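Local coordinates for protein probable D-tyrosyl-tRNA(Tyr) deacylase 1 (Homo sapiens, PDB 2OKV) that hydrolyses mischarged D-aminoacyl-tRNAs and glycyl-tRNA(Ala) as a homodimeric editing enzyme, and is a possible ATPase in DNA replication, at residues I74-Q79 with S108-L113. Numbering follows the deposited sequence.
Sequences ILCVSQ and SFLEQL
C76 faces L110 and L113 where strand 74-78 and helix 108-113 run almost antiparallel, at 167°, with a closest approach of their axes of 10.6 Å. The joint is purely apolar, with no hydrogen bond across it, and illustrates how one small side chain can lie over two adjacent methyls that leucines three residues apart on a helix turn to a strand. The SG of C76 lies against CD1 of L113 at 3.3 Å, a short distance that may partly reflect how the leucine was modelled, while CD2 of L110 sits 3.7 Å from both CB and SG of the same cysteine. With SG beside the backbone N (chi1 -50°) and anti to the carbonyl carbon, the sulfur of C76 is placed over the L113 methyl. L110 does not aim its CB at the strand; it is the CD2 branch that closes the distance. Farther along, CG2 of I74 meets CD1 of L113 more loosely, at 4.4 Å, so this one methyl serves two strand residues. Alternation along the strand turns L75 and V77 to the other face, where they pack on the strand 10-15 and V77 also meets P140 of the second subunit, the proline of the Gly-cisPro motif that, by similarity, helps reject L-amino acids. L50 of the helix 39-51 touches both I74 and L113, extending the buried layer. Strand 73-78, helix 99-116 and the parallel neighbouring strand 122-124 form a beta-alpha-beta crossover, its helix packed on the mixed sheet.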
loop_
_atom_site.group_PDB
_atom_site.type_symbol
_atom_site.label_atom_id
_atom_site.label_comp_id
_atom_site.label_asym_id
_atom_site.label_seq_id
_atom_site.Cartn_x
_atom_site.Cartn_y
_atom_site.Cartn_z
ATOM N N ILE B 74 11.081 -11.387 -0.308
ATOM C CA ILE B 74 10.673 -10.056 -0.734
ATOM C C ILE B 74 10.094 -10.182 -2.143
ATOM O O ILE B 74 10.732 -10.732 -3.025
ATOM C CB ILE B 74 11.864 -9.059 -0.788
ATOM C CG1 ILE B 74 12.554 -8.946 0.579
ATOM C CG2 ILE B 74 11.397 -7.687 -1.323
ATOM C CD1 ILE B 74 13.849 -8.155 0.564
ATOM N N LEU B 75 8.867 -9.711 -2.325
ATOM C CA LEU B 75 8.286 -9.568 -3.654
ATOM C C LEU B 75 8.277 -8.083 -4.023
ATOM O O LEU B 75 7.578 -7.295 -3.393
ATOM C CB LEU B 75 6.854 -10.126 -3.674
ATOM C CG LEU B 75 6.024 -9.920 -4.955
ATOM C CD1 LEU B 75 6.665 -10.657 -6.115
ATOM C CD2 LEU B 75 4.558 -10.364 -4.753
ATOM N N CYS B 76 9.061 -7.697 -5.028
ATOM C CA CYS B 76 9.077 -6.293 -5.492
ATOM C C CYS B 76 8.289 -6.146 -6.774
ATOM O O CYS B 76 8.422 -6.950 -7.714
ATOM C CB CYS B 76 10.494 -5.751 -5.756
ATOM S SG CYS B 76 11.636 -6.018 -4.465
ATOM N N VAL B 77 7.487 -5.095 -6.834
ATOM C CA VAL B 77 6.761 -4.781 -8.060
ATOM C C VAL B 77 6.916 -3.293 -8.330
ATOM O O VAL B 77 6.790 -2.482 -7.417
ATOM C CB VAL B 77 5.270 -5.168 -7.956
ATOM C CG1 VAL B 77 4.531 -4.835 -9.259
ATOM C CG2 VAL B 77 5.132 -6.649 -7.651
ATOM N N SER B 78 7.206 -2.949 -9.583
ATOM C CA SER B 78 7.342 -1.556 -10.002
ATOM C C SER B 78 5.968 -0.899 -10.038
ATOM O O SER B 78 5.019 -1.473 -10.570
ATOM C CB SER B 78 7.976 -1.504 -11.391
ATOM O OG SER B 78 7.464 -2.612 -12.136
ATOM N N GLN B 79 5.878 0.312 -9.485
ATOM C CA GLN B 79 4.598 0.995 -9.260
ATOM C C GLN B 79 4.760 2.510 -9.409
ATOM O O GLN B 79 4.912 3.226 -8.407
ATOM C CB GLN B 79 4.089 0.671 -7.838
ATOM C CG GLN B 79 2.729 1.287 -7.456
ATOM C CD GLN B 79 1.545 0.549 -8.065
ATOM O OE1 GLN B 79 0.901 -0.236 -7.387
ATOM N NE2 GLN B 79 1.269 0.786 -9.347
ATOM N N SER B 108 18.339 -2.504 -12.191
ATOM C CA SER B 108 19.525 -2.231 -11.364
ATOM C C SER B 108 19.188 -2.274 -9.863
ATOM O O SER B 108 19.980 -2.783 -9.038
ATOM C CB SER B 108 20.157 -0.885 -11.723
ATOM O OG SER B 108 20.708 -0.896 -13.039
ATOM N N PHE B 109 18.024 -1.727 -9.519
ATOM C CA PHE B 109 17.536 -1.720 -8.145
ATOM C C PHE B 109 17.355 -3.142 -7.612
ATOM O O PHE B 109 17.799 -3.464 -6.496
ATOM C CB PHE B 109 16.211 -0.949 -8.063
ATOM C CG PHE B 109 15.532 -1.082 -6.748
ATOM C CD1 PHE B 109 15.803 -0.175 -5.718
ATOM C CD2 PHE B 109 14.648 -2.133 -6.514
ATOM C CE1 PHE B 109 15.202 -0.302 -4.485
ATOM C CE2 PHE B 109 14.048 -2.278 -5.268
ATOM C CZ PHE B 109 14.329 -1.356 -4.248
ATOM N N LEU B 110 16.701 -3.992 -8.408
ATOM C CA LEU B 110 16.493 -5.395 -8.026
ATOM C C LEU B 110 17.813 -6.120 -7.874
ATOM O O LEU B 110 17.962 -6.967 -6.991
ATOM C CB LEU B 110 15.654 -6.137 -9.060
ATOM C CG LEU B 110 14.139 -6.097 -8.962
ATOM C CD1 LEU B 110 13.648 -7.016 -10.053
ATOM C CD2 LEU B 110 13.590 -6.546 -7.604
ATOM N N GLU B 111 18.767 -5.792 -8.742
ATOM C CA GLU B 111 20.091 -6.403 -8.671
ATOM C C GLU B 111 20.877 -6.000 -7.408
ATOM O O GLU B 111 21.605 -6.840 -6.854
ATOM C CB GLU B 111 20.880 -6.138 -9.970
ATOM C CG GLU B 111 22.192 -6.905 -10.126
ATOM C CD GLU B 111 22.046 -8.436 -10.166
ATOM O OE1 GLU B 111 20.925 -8.972 -10.288
ATOM O OE2 GLU B 111 23.087 -9.113 -10.067
ATOM N N GLN B 112 20.742 -4.746 -6.949
ATOM C CA GLN B 112 21.404 -4.315 -5.696
ATOM C C GLN B 112 20.781 -5.045 -4.508
ATOM O O GLN B 112 21.482 -5.465 -3.593
ATOM C CB GLN B 112 21.324 -2.793 -5.446
ATOM C CG GLN B 112 22.683 -2.051 -5.119
ATOM C CD GLN B 112 23.415 -2.462 -3.825
ATOM O OE1 GLN B 112 23.754 -3.631 -3.624
ATOM N NE2 GLN B 112 23.715 -1.472 -2.969
ATOM N N LEU B 113 19.456 -5.160 -4.531
ATOM C CA LEU B 113 18.706 -5.906 -3.531
ATOM C C LEU B 113 19.187 -7.346 -3.411
ATOM O O LEU B 113 19.422 -7.829 -2.305
ATOM C CB LEU B 113 17.218 -5.918 -3.885
ATOM C CG LEU B 113 16.111 -5.222 -3.088
ATOM C CD1 LEU B 113 14.800 -5.902 -3.429
ATOM C CD2 LEU B 113 16.300 -5.187 -1.581
#